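Local structure of delta-like protein (Rattus norvegicus, 4XL1) at residues N84-G89 with G157-R162; L93-W98 with T141-S146; I119-S124 with D134-T139; H173-P178 with S183-W188. The protein probably acts as a ligand of Notch receptors, presenting an N-terminal C2-like domain and a DSL domain followed by an EGF-like module. The protein carries 3 engineered substitutions. All coordinates share one frame; numbering follows the deposited sequence.

Contact 1 (N84-G89 with G157-R162). With NAG (2-acetamido-2-deoxy-beta-D-glucopyranose), chain O.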
# COMPACT_ATOMS: atom_id res chain seq x y z
N ASN B 84 3.91 -1.76 1.96
CA ASN B 84 4.39 -3.15 1.97
C ASN B 84 3.34 -4.19 1.59
O ASN B 84 3.62 -5.39 1.64
CB ASN B 84 4.89 -3.51 3.37
CG ASN B 84 6.40 -3.55 3.50
OD1 ASN B 84 7.09 -2.54 3.43
ND2 ASN B 84 6.90 -4.77 3.70
N PHE B 85 2.16 -3.74 1.21
CA PHE B 85 1.04 -4.64 0.97
C PHE B 85 0.13 -4.17 -0.16
O PHE B 85 0.21 -3.01 -0.58
CB PHE B 85 0.22 -4.79 2.25
CG PHE B 85 -0.08 -3.48 2.90
CD1 PHE B 85 -1.23 -2.78 2.56
CD2 PHE B 85 0.80 -2.92 3.81
CE1 PHE B 85 -1.51 -1.56 3.14
CE2 PHE B 85 0.52 -1.70 4.39
CZ PHE B 85 -0.63 -1.02 4.06
N THR B 86 -0.72 -5.05 -0.66
CA THR B 86 -1.76 -4.65 -1.60
C THR B 86 -2.75 -3.77 -0.85
O THR B 86 -3.09 -4.06 0.30
CB THR B 86 -2.48 -5.86 -2.22
OG1 THR B 86 -1.52 -6.77 -2.76
CG2 THR B 86 -3.44 -5.42 -3.32
N TRP B 87 -3.23 -2.70 -1.49
CA TRP B 87 -4.12 -1.74 -0.83
C TRP B 87 -5.44 -2.40 -0.45
O TRP B 87 -6.15 -2.91 -1.32
CB TRP B 87 -4.36 -0.52 -1.72
CG TRP B 87 -5.33 0.48 -1.15
CD1 TRP B 87 -6.60 0.72 -1.57
CD2 TRP B 87 -5.09 1.39 -0.06
NE1 TRP B 87 -7.18 1.71 -0.81
CE2 TRP B 87 -6.27 2.14 0.12
CE3 TRP B 87 -4.00 1.64 0.78
CZ2 TRP B 87 -6.39 3.12 1.11
CZ3 TRP B 87 -4.12 2.61 1.76
CH2 TRP B 87 -5.31 3.34 1.91
N PRO B 88 -5.78 -2.38 0.85
CA PRO B 88 -6.98 -3.04 1.38
C PRO B 88 -8.28 -2.44 0.86
O PRO B 88 -9.29 -3.15 0.80
CB PRO B 88 -6.86 -2.82 2.89
CG PRO B 88 -5.41 -2.54 3.13
CD PRO B 88 -4.95 -1.80 1.91
N GLY B 89 -8.27 -1.17 0.49
CA GLY B 89 -9.46 -0.51 -0.01
C GLY B 89 -10.08 0.40 1.03
O GLY B 89 -10.84 1.31 0.70
N GLY B 157 -2.86 -1.77 -12.78
CA GLY B 157 -4.05 -2.47 -12.37
C GLY B 157 -4.71 -1.85 -11.15
O GLY B 157 -4.09 -1.06 -10.43
N ASP B 158 -5.95 -2.23 -10.92
CA ASP B 158 -6.79 -1.66 -9.87
C ASP B 158 -6.24 -1.92 -8.46
O ASP B 158 -6.63 -1.24 -7.51
CB ASP B 158 -8.21 -2.19 -10.00
CG ASP B 158 -8.84 -1.83 -11.34
OD1 ASP B 158 -8.45 -0.79 -11.91
OD2 ASP B 158 -9.69 -2.60 -11.83
N SER B 159 -5.37 -2.91 -8.33
CA SER B 159 -4.75 -3.19 -7.04
C SER B 159 -3.23 -3.09 -7.14
O SER B 159 -2.52 -3.50 -6.22
CB SER B 159 -5.15 -4.58 -6.53
OG SER B 159 -4.71 -5.59 -7.42
N CYS B 160 -2.74 -2.55 -8.25
CA CYS B 160 -1.32 -2.32 -8.48
C CYS B 160 -0.52 -3.61 -8.41
O CYS B 160 0.66 -3.61 -8.04
CB CYS B 160 -0.76 -1.31 -7.47
SG CYS B 160 -1.45 0.36 -7.60
N SER B 161 -1.16 -4.72 -8.76
CA SER B 161 -0.55 -6.04 -8.59
C SER B 161 0.09 -6.57 -9.87
O SER B 161 0.67 -7.65 -9.87
CB SER B 161 -1.60 -7.04 -8.10
OG SER B 161 -2.09 -6.68 -6.82
N ARG B 162 -0.00 -5.81 -10.95
CA ARG B 162 0.53 -6.28 -12.22
C ARG B 162 1.69 -5.41 -12.70
O ARG B 162 1.55 -4.20 -12.83
CB ARG B 162 -0.58 -6.32 -13.28
CG ARG B 162 -0.10 -6.71 -14.67
CD ARG B 162 -1.27 -6.97 -15.60
NE ARG B 162 -0.85 -7.62 -16.83
CZ ARG B 162 -1.66 -7.95 -17.82
NH1 ARG B 162 -2.96 -7.68 -17.74
NH2 ARG B 162 -1.18 -8.55 -18.90
C1 NAG O . 8.25 -5.20 3.87
C2 NAG O . 8.27 -6.33 4.91
C3 NAG O . 9.65 -6.98 4.96
C4 NAG O . 10.03 -7.48 3.58
C5 NAG O . 10.01 -6.31 2.60
C6 NAG O . 10.29 -6.73 1.18
C7 NAG O . 7.13 -6.61 7.06
C8 NAG O . 6.81 -5.99 8.39
N2 NAG O . 7.87 -5.87 6.23
O3 NAG O . 9.64 -8.06 5.89
O4 NAG O . 11.32 -8.08 3.60
O5 NAG O . 8.71 -5.70 2.60
O6 NAG O . 9.20 -6.41 0.32
O7 NAG O . 6.74 -7.73 6.76
O HOH W 1 -2.07 -1.64 -4.26
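Thr86 and Ser159 bring their CA atoms to 6.4 Å where the irregular loop 84-89 passes a type I beta turn running from Gly157 to Cys160. The methyl branch of Thr86 does the touching: CG2, anti to the backbone N, lies 3.6 Å from Ser159 O and 3.7 Å from Ser159 CB. Ser161 joins more loosely, its OG 4.0 Å from Thr86 CG2. The two serines are tied to each other, Ser159 OG donating to Ser161 OG at 2.9 Å. A water spans the gap, accepting from Trp87 N at 3.2 Å and donating to Ser159 O at 2.7 Å. Thr86 OG1 is engaged elsewhere, hydrogen-bonded to an acidic side chain on the chain of another protein; a calcium ion lies about 5 Å from the Thr86 side chain. Two loops of the C2-like and DSL domains thus meet beside a protein interface, consistent with receptor binding there. Asn84, at the far end of its loop, carries an N-linked glycan. Loop 84-89 connects strands 79-83 and 90-99, while 157-162 connects strands 155-156 and 162-163, with a classic beta bulge where Ser161 and Arg162 both face Tyr156 and a disulfide from Cys160 to Cys151.

Contact 2 (L93-W98 with T141-S146)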
# COMPACT_ATOMS: atom_id res chain seq x y z
N LEU B 93 -6.90 7.52 8.84
CA LEU B 93 -5.86 8.54 8.73
C LEU B 93 -5.92 9.53 9.88
O LEU B 93 -6.97 10.10 10.17
CB LEU B 93 -5.95 9.28 7.40
CG LEU B 93 -4.92 10.39 7.21
CD1 LEU B 93 -3.51 9.82 7.26
CD2 LEU B 93 -5.15 11.13 5.90
N ASN B 94 -4.78 9.72 10.53
CA ASN B 94 -4.67 10.67 11.63
C ASN B 94 -3.62 11.73 11.32
O ASN B 94 -2.45 11.41 11.12
CB ASN B 94 -4.33 9.94 12.93
CG ASN B 94 -4.18 10.88 14.11
OD1 ASN B 94 -3.16 10.88 14.79
ND2 ASN B 94 -5.21 11.69 14.36
N ILE B 95 -4.05 12.98 11.28
CA ILE B 95 -3.15 14.09 11.02
C ILE B 95 -3.05 14.99 12.25
O ILE B 95 -4.06 15.48 12.74
CB ILE B 95 -3.60 14.93 9.80
CG1 ILE B 95 -3.77 14.04 8.57
CG2 ILE B 95 -2.62 16.06 9.53
CD1 ILE B 95 -4.22 14.79 7.32
N GLN B 96 -1.83 15.19 12.74
CA GLN B 96 -1.60 16.02 13.91
C GLN B 96 -0.83 17.28 13.56
O GLN B 96 0.15 17.23 12.81
CB GLN B 96 -0.83 15.24 14.99
CG GLN B 96 -1.59 14.09 15.64
CD GLN B 96 -0.77 13.42 16.74
OE1 GLN B 96 0.44 13.61 16.82
NE2 GLN B 96 -1.44 12.64 17.58
N ALA B 97 -1.27 18.41 14.10
CA ALA B 97 -0.54 19.66 13.91
C ALA B 97 0.21 20.02 15.19
O ALA B 97 -0.38 20.05 16.27
CB ALA B 97 -1.50 20.78 13.51
N TRP B 98 1.50 20.29 15.06
CA TRP B 98 2.36 20.51 16.22
C TRP B 98 3.12 21.83 16.15
O TRP B 98 3.32 22.39 15.07
CB TRP B 98 3.36 19.37 16.37
CG TRP B 98 2.81 18.08 16.87
CD1 TRP B 98 2.06 17.18 16.16
CD2 TRP B 98 2.97 17.53 18.18
NE1 TRP B 98 1.75 16.11 16.96
CE2 TRP B 98 2.29 16.30 18.20
CE3 TRP B 98 3.63 17.96 19.33
CZ2 TRP B 98 2.25 15.49 19.33
CZ3 TRP B 98 3.58 17.16 20.46
CH2 TRP B 98 2.90 15.94 20.45
N THR B 141 -8.90 26.07 14.76
CA THR B 141 -8.06 25.79 13.60
C THR B 141 -8.83 25.25 12.40
O THR B 141 -9.96 24.77 12.53
CB THR B 141 -6.94 24.77 13.93
OG1 THR B 141 -7.52 23.48 14.14
CG2 THR B 141 -6.16 25.20 15.16
N ARG B 142 -8.22 25.35 11.22
CA ARG B 142 -8.77 24.79 9.99
C ARG B 142 -7.68 24.06 9.22
O ARG B 142 -6.56 24.54 9.13
CB ARG B 142 -9.38 25.87 9.09
CG ARG B 142 -10.39 26.79 9.73
CD ARG B 142 -11.06 27.68 8.69
NE ARG B 142 -10.12 28.49 7.92
CZ ARG B 142 -9.68 28.18 6.70
NH1 ARG B 142 -10.09 27.06 6.11
NH2 ARG B 142 -8.82 28.97 6.07
N LEU B 143 -8.02 22.90 8.66
CA LEU B 143 -7.07 22.16 7.83
C LEU B 143 -7.71 21.76 6.51
O LEU B 143 -8.79 21.17 6.48
CB LEU B 143 -6.55 20.92 8.56
CG LEU B 143 -5.65 20.00 7.75
CD1 LEU B 143 -4.27 20.62 7.55
CD2 LEU B 143 -5.53 18.63 8.41
N ARG B 144 -7.02 22.07 5.41
CA ARG B 144 -7.48 21.74 4.06
C ARG B 144 -6.46 20.81 3.41
O ARG B 144 -5.27 21.10 3.41
CB ARG B 144 -7.62 23.02 3.24
CG ARG B 144 -8.56 22.92 2.06
CD ARG B 144 -9.24 24.25 1.77
NE ARG B 144 -8.35 25.17 1.07
CZ ARG B 144 -7.67 24.86 -0.03
NH1 ARG B 144 -7.77 23.64 -0.55
NH2 ARG B 144 -6.88 25.75 -0.61
N TYR B 145 -6.91 19.68 2.86
CA TYR B 145 -5.99 18.73 2.26
C TYR B 145 -6.66 17.81 1.24
O TYR B 145 -7.88 17.82 1.10
CB TYR B 145 -5.32 17.89 3.35
CG TYR B 145 -6.28 17.00 4.10
CD1 TYR B 145 -7.14 17.51 5.07
CD2 TYR B 145 -6.32 15.63 3.86
CE1 TYR B 145 -8.01 16.70 5.76
CE2 TYR B 145 -7.19 14.81 4.54
CZ TYR B 145 -8.03 15.34 5.49
OH TYR B 145 -8.90 14.52 6.18
N SER B 146 -5.85 17.02 0.55
CA SER B 146 -6.37 16.02 -0.37
C SER B 146 -5.41 14.83 -0.44
O SER B 146 -4.22 14.97 -0.15
CB SER B 146 -6.59 16.61 -1.77
OG SER B 146 -5.52 17.46 -2.14
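Ile95 meets Leu143 and Tyr145 in the interior of a C2-like beta sandwich, where strand 93-98 of one antiparallel sheet packs across strand 142-146 of the other. The segment axes approach to 10.2 Å and their directions differ by 129°, so the strands run roughly against each other and their apolar faces mesh through side chains alone. The main bump is Ile95, which enters the hollow between Leu143 and Tyr145, two residues that project inward from the same side of their strand. Its two branches divide the work. CG2 leans on one methyl of Leu143, with Ile95 CG2 and Leu143 CD2 4.0 Å apart. The longer branch ends over the middle of the Tyr145 ring in a CH-pi contact, Ile95 CD1 lying 4.1 Å from the ring centroid and 12° off its normal. Tyr145 presents that face because its CG sits between the backbone N and the carbonyl carbon (chi1 65°). Leu93 adds a looser touch farther along, CD2 standing 4.4 Å from Tyr145 CE2 in an oblique approach. Ile36 of strand 31-37 touches both Leu93 and Ile95, and Leu8 of strand 4-14 touches Tyr145, so neighbouring strands of both sheets add to the same core. Beyond the core, Gln96 points away from the opposing sheet, and its OE1 receives Trp98 NE1 at 2.8 Å, lying in the plane of the indole although the donor stands above the carbonyl plane of Gln96.

Contact 3 (I119-S124 with D134-T139). With NAG (2-acetamido-2-deoxy-beta-D-glucopyranose), chain E.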
# COMPACT_ATOMS: atom_id res chain seq x y z
N ILE B 119 -6.85 15.79 13.65
CA ILE B 119 -8.08 15.27 13.07
C ILE B 119 -7.94 13.78 12.83
O ILE B 119 -6.83 13.25 12.81
CB ILE B 119 -8.44 15.99 11.74
CG1 ILE B 119 -7.27 15.92 10.75
CG2 ILE B 119 -8.82 17.44 12.00
CD1 ILE B 119 -7.40 14.81 9.71
N ILE B 120 -9.07 13.12 12.66
CA ILE B 120 -9.07 11.69 12.43
C ILE B 120 -10.14 11.35 11.40
O ILE B 120 -11.31 11.70 11.57
CB ILE B 120 -9.29 10.90 13.74
CG1 ILE B 120 -9.41 9.40 13.46
CG2 ILE B 120 -10.51 11.43 14.50
CD1 ILE B 120 -8.12 8.79 12.98
N ILE B 121 -9.73 10.71 10.31
CA ILE B 121 -10.68 10.28 9.30
C ILE B 121 -10.53 8.81 8.97
O ILE B 121 -9.49 8.19 9.25
CB ILE B 121 -10.53 11.09 7.99
CG1 ILE B 121 -9.17 10.83 7.35
CG2 ILE B 121 -10.76 12.57 8.24
CD1 ILE B 121 -9.14 11.10 5.85
N GLN B 122 -11.58 8.24 8.40
CA GLN B 122 -11.59 6.86 7.96
C GLN B 122 -12.55 6.75 6.78
O GLN B 122 -13.47 7.55 6.64
CB GLN B 122 -12.02 5.92 9.09
CG GLN B 122 -13.39 6.23 9.70
CD GLN B 122 -13.40 7.49 10.54
OE1 GLN B 122 -12.66 7.61 11.51
NE2 GLN B 122 -14.24 8.45 10.15
N GLY B 123 -12.33 5.76 5.92
CA GLY B 123 -13.20 5.58 4.78
C GLY B 123 -12.69 4.65 3.70
O GLY B 123 -11.76 3.88 3.92
N SER B 124 -13.31 4.73 2.53
CA SER B 124 -12.94 3.89 1.40
C SER B 124 -12.17 4.69 0.37
O SER B 124 -12.51 5.84 0.07
CB SER B 124 -14.19 3.27 0.76
OG SER B 124 -14.75 2.28 1.60
N ASP B 134 -10.75 17.15 1.12
CA ASP B 134 -11.40 17.23 2.43
C ASP B 134 -11.05 18.53 3.16
O ASP B 134 -9.97 19.08 2.96
CB ASP B 134 -11.00 16.02 3.28
CG ASP B 134 -11.79 15.93 4.57
OD1 ASP B 134 -13.01 16.22 4.55
OD2 ASP B 134 -11.20 15.56 5.60
N GLU B 135 -11.96 19.00 4.01
CA GLU B 135 -11.68 20.14 4.89
C GLU B 135 -12.13 19.82 6.31
O GLU B 135 -13.15 19.18 6.51
CB GLU B 135 -12.42 21.40 4.44
CG GLU B 135 -12.16 21.88 3.04
CD GLU B 135 -13.10 23.02 2.68
OE1 GLU B 135 -14.33 22.82 2.79
OE2 GLU B 135 -12.62 24.10 2.30
N GLN B 136 -11.37 20.29 7.30
CA GLN B 136 -11.79 20.15 8.69
C GLN B 136 -11.76 21.51 9.39
O GLN B 136 -10.69 22.08 9.63
CB GLN B 136 -10.90 19.15 9.43
CG GLN B 136 -10.70 17.83 8.69
CD GLN B 136 -11.61 16.72 9.19
OE1 GLN B 136 -11.91 16.63 10.38
NE2 GLN B 136 -12.06 15.87 8.27
N ASN B 137 -12.94 22.03 9.71
CA ASN B 137 -13.06 23.32 10.39
C ASN B 137 -13.45 23.15 11.85
O ASN B 137 -14.39 22.43 12.16
CB ASN B 137 -14.11 24.20 9.70
CG ASN B 137 -13.75 24.55 8.28
OD1 ASN B 137 -12.60 24.44 7.85
ND2 ASN B 137 -14.76 24.96 7.52
N ASN B 138 -12.74 23.82 12.74
CA ASN B 138 -13.20 23.98 14.11
C ASN B 138 -12.99 25.43 14.52
O ASN B 138 -12.43 26.21 13.75
CB ASN B 138 -12.50 23.02 15.08
CG ASN B 138 -11.00 23.23 15.14
OD1 ASN B 138 -10.53 24.20 15.73
ND2 ASN B 138 -10.25 22.31 14.55
N THR B 139 -13.43 25.80 15.72
CA THR B 139 -13.42 27.21 16.11
C THR B 139 -12.00 27.78 16.21
O THR B 139 -11.79 28.97 15.96
CB THR B 139 -14.15 27.43 17.45
OG1 THR B 139 -13.42 26.79 18.50
CG2 THR B 139 -15.55 26.86 17.39
C1 NAG E . -14.64 25.31 6.13
C2 NAG E . -15.96 25.08 5.42
C3 NAG E . -15.79 25.34 3.93
C4 NAG E . -15.30 26.77 3.73
C5 NAG E . -14.01 27.00 4.52
C6 NAG E . -13.54 28.43 4.48
C7 NAG E . -17.69 23.51 6.17
C8 NAG E . -18.08 22.08 6.32
N2 NAG E . -16.48 23.74 5.65
O3 NAG E . -17.03 25.11 3.27
O4 NAG E . -15.08 27.02 2.34
O5 NAG E . -14.20 26.66 5.90
O6 NAG E . -13.57 29.02 5.77
O7 NAG E . -18.43 24.43 6.51
O HOH W 2 -11.64 14.60 12.56
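Gln136 reaches Ile119 and Ile121 by turning CG anti to its own carbonyl carbon (chi1 -48°) and then bending at chi2 (-99°), which lays its amide beside the two isoleucines. Both of these offer CG2, the branch placed anti to the carbonyl carbon. Ile119 CG2 lies 3.7 Å from Gln136 CB and 3.6 Å from Gln136 OE1, so it packs along the aliphatic part as well as the amide oxygen. Ile121 CG2 takes the other end of the amide, 3.5 Å from Gln136 NE2, and comes within 4.0 Å of Asp134 OD2. The amide's rotation is set by polar partners at both ends. Gln136 NE2 donates to the syn lone pair of Asp134 OD2 at 2.8 Å, nearly in the amide plane, and OE1 receives a hydrogen bond from a water that in turn accepts from Ile120 N at 3.0 Å. Strand 114-124 is an outermost strand of its sheet within the chain and strand 132-137 belongs to the other, so the contact lies along a margin of the C2-like sandwich. Asn137, pointing away from it, carries an N-linked glycan. Asp134 OD2 also receives a weak hydrogen bond from Tyr145 OH; with two donors on this oxygen, the aspartate is probably ionised, and the contact combines a polar network with methyl packing.

Contact 4 (H173-P178 with S183-W188)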
# COMPACT_ATOMS: atom_id res chain seq x y z
N HIS B 173 8.54 -6.95 -27.79
CA HIS B 173 8.58 -5.62 -28.37
C HIS B 173 7.28 -4.90 -28.07
O HIS B 173 6.33 -4.97 -28.85
CB HIS B 173 8.81 -5.70 -29.88
CG HIS B 173 9.90 -6.64 -30.28
ND1 HIS B 173 11.16 -6.22 -30.63
CD2 HIS B 173 9.91 -7.99 -30.37
CE1 HIS B 173 11.90 -7.27 -30.93
NE2 HIS B 173 11.17 -8.36 -30.78
N TYR B 174 7.22 -4.21 -26.93
CA TYR B 174 5.96 -3.63 -26.50
C TYR B 174 6.13 -2.41 -25.60
O TYR B 174 7.21 -2.16 -25.06
CB TYR B 174 5.11 -4.68 -25.78
CG TYR B 174 5.78 -5.31 -24.58
CD1 TYR B 174 5.74 -4.69 -23.33
CD2 TYR B 174 6.46 -6.52 -24.69
CE1 TYR B 174 6.35 -5.27 -22.23
CE2 TYR B 174 7.07 -7.10 -23.60
CZ TYR B 174 7.02 -6.47 -22.37
OH TYR B 174 7.63 -7.04 -21.28
N GLU B 175 5.04 -1.67 -25.45
CA GLU B 175 4.97 -0.57 -24.49
C GLU B 175 4.01 -1.02 -23.41
O GLU B 175 3.51 -2.15 -23.45
CB GLU B 175 4.48 0.71 -25.17
CG GLU B 175 5.25 1.97 -24.79
CD GLU B 175 6.65 1.99 -25.37
OE1 GLU B 175 6.85 1.42 -26.46
OE2 GLU B 175 7.54 2.58 -24.74
N CYS B 176 3.73 -0.16 -22.44
CA CYS B 176 2.87 -0.58 -21.34
C CYS B 176 1.57 0.21 -21.37
O CYS B 176 1.57 1.44 -21.35
CB CYS B 176 3.56 -0.42 -19.99
SG CYS B 176 4.93 -1.58 -19.72
N GLN B 177 0.46 -0.52 -21.40
CA GLN B 177 -0.86 0.09 -21.34
C GLN B 177 -1.21 0.43 -19.89
O GLN B 177 -0.58 -0.09 -18.97
CB GLN B 177 -1.90 -0.84 -21.97
CG GLN B 177 -1.85 -0.83 -23.49
CD GLN B 177 -2.68 -1.93 -24.12
OE1 GLN B 177 -2.86 -3.00 -23.54
NE2 GLN B 177 -3.19 -1.67 -25.32
N PRO B 178 -2.21 1.30 -19.69
CA PRO B 178 -2.64 1.67 -18.34
C PRO B 178 -3.04 0.49 -17.45
O PRO B 178 -2.90 0.60 -16.23
CB PRO B 178 -3.85 2.57 -18.60
CG PRO B 178 -3.54 3.21 -19.91
CD PRO B 178 -2.81 2.17 -20.71
N SER B 183 1.46 -3.34 -24.99
CA SER B 183 0.93 -2.79 -26.24
C SER B 183 1.95 -2.98 -27.36
O SER B 183 2.96 -2.28 -27.40
CB SER B 183 0.58 -1.31 -26.08
OG SER B 183 -0.09 -0.81 -27.23
N CYS B 184 1.67 -3.92 -28.26
CA CYS B 184 2.66 -4.34 -29.26
C CYS B 184 3.11 -3.23 -30.20
O CYS B 184 2.30 -2.46 -30.72
CB CYS B 184 2.11 -5.49 -30.10
SG CYS B 184 1.77 -7.02 -29.21
N LEU B 185 4.42 -3.15 -30.40
CA LEU B 185 4.98 -2.28 -31.42
C LEU B 185 4.56 -2.84 -32.77
O LEU B 185 4.22 -4.02 -32.87
CB LEU B 185 6.51 -2.21 -31.30
CG LEU B 185 7.06 -1.45 -30.09
CD1 LEU B 185 8.58 -1.49 -30.08
CD2 LEU B 185 6.56 -0.02 -30.09
N PRO B 186 4.56 -2.01 -33.83
CA PRO B 186 4.09 -2.47 -35.14
C PRO B 186 4.84 -3.69 -35.66
O PRO B 186 6.06 -3.74 -35.61
CB PRO B 186 4.34 -1.26 -36.05
CG PRO B 186 5.18 -0.30 -35.25
CD PRO B 186 4.85 -0.57 -33.82
N GLY B 187 4.08 -4.68 -36.14
CA GLY B 187 4.66 -5.89 -36.71
C GLY B 187 4.82 -7.05 -35.74
O GLY B 187 5.38 -8.08 -36.11
N TRP B 188 4.35 -6.88 -34.51
CA TRP B 188 4.45 -7.94 -33.52
C TRP B 188 3.11 -8.26 -32.88
O TRP B 188 2.19 -7.44 -32.88
CB TRP B 188 5.47 -7.55 -32.44
CG TRP B 188 6.87 -7.43 -32.98
CD1 TRP B 188 7.46 -6.30 -33.46
CD2 TRP B 188 7.84 -8.47 -33.08
NE1 TRP B 188 8.75 -6.58 -33.86
CE2 TRP B 188 9.01 -7.90 -33.63
CE3 TRP B 188 7.84 -9.83 -32.75
CZ2 TRP B 188 10.16 -8.65 -33.87
CZ3 TRP B 188 8.99 -10.57 -32.99
CH2 TRP B 188 10.13 -9.97 -33.54
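Glu175 and Ser183 form an antiparallel hydrogen-bonded pair, with Glu175 N donating to Ser183 O at 2.9 Å and Ser183 N to Glu175 O at 2.8 Å. A third backbone bond, from Leu185 N to His173 O at 3.1 Å, extends the pairing past Tyr174 and Cys184, which make a non-hydrogen-bonded pair. Aromatic stacking follows beyond the bond between Leu185 and His173. The His173 imidazole lies on the Trp188 indole in an offset stack, its centroid 3.8 Å from that of the six-membered ring and the planes 17° apart, with NE2 of His173 only 3.3 Å from Trp188 CZ2. His173 CB adds a CH-pi contact over the five-membered ring. His173 ND1 is hydrogen-bonded to Asp168, which helps to fix the imidazole's rotation. The strands form a beta hairpin within the disulfide-rich DSL domain; Cys176 is bonded to Cys164 and Cys184 to Cys193, and a type II turn from Leu185 to Trp188, with a weak closing bond, folds the tryptophan back onto the histidine. Van der Waals contacts make up the rest: Glu175 and Ser183 share the face opposite Tyr174 and Cys184, Gln177 CG touches Ser183 CB at 3.6 Å, and Glu175, its chain bent at chi2, crosses the leucine so that OE1 lies 3.9 Å from Leu185 CD2.

How the contacts relate
Contacts 2 and 3 share the C2-like sandwich, their centres 7 Å apart: strands 90-99 and 114-124 are neighbours in one sheet, 132-137 and 142-151 in the other. Contact 2 gives the core between the sheets and contact 3 a margin, and along the chain the segments of contact 3 fall between those of contact 2. Contact 1 encloses both in sequence and joins a sandwich loop to the DSL domain; its centre lies 26 Å from that of contact 2 and 25 Å from that of contact 3. Contact 4 follows in the chain, 24 Å from contact 1 and more than 40 Å from contacts 2 and 3, also between centres. The series traces an elongated molecule, with contact 1 at the junction of the C2-like and DSL domains.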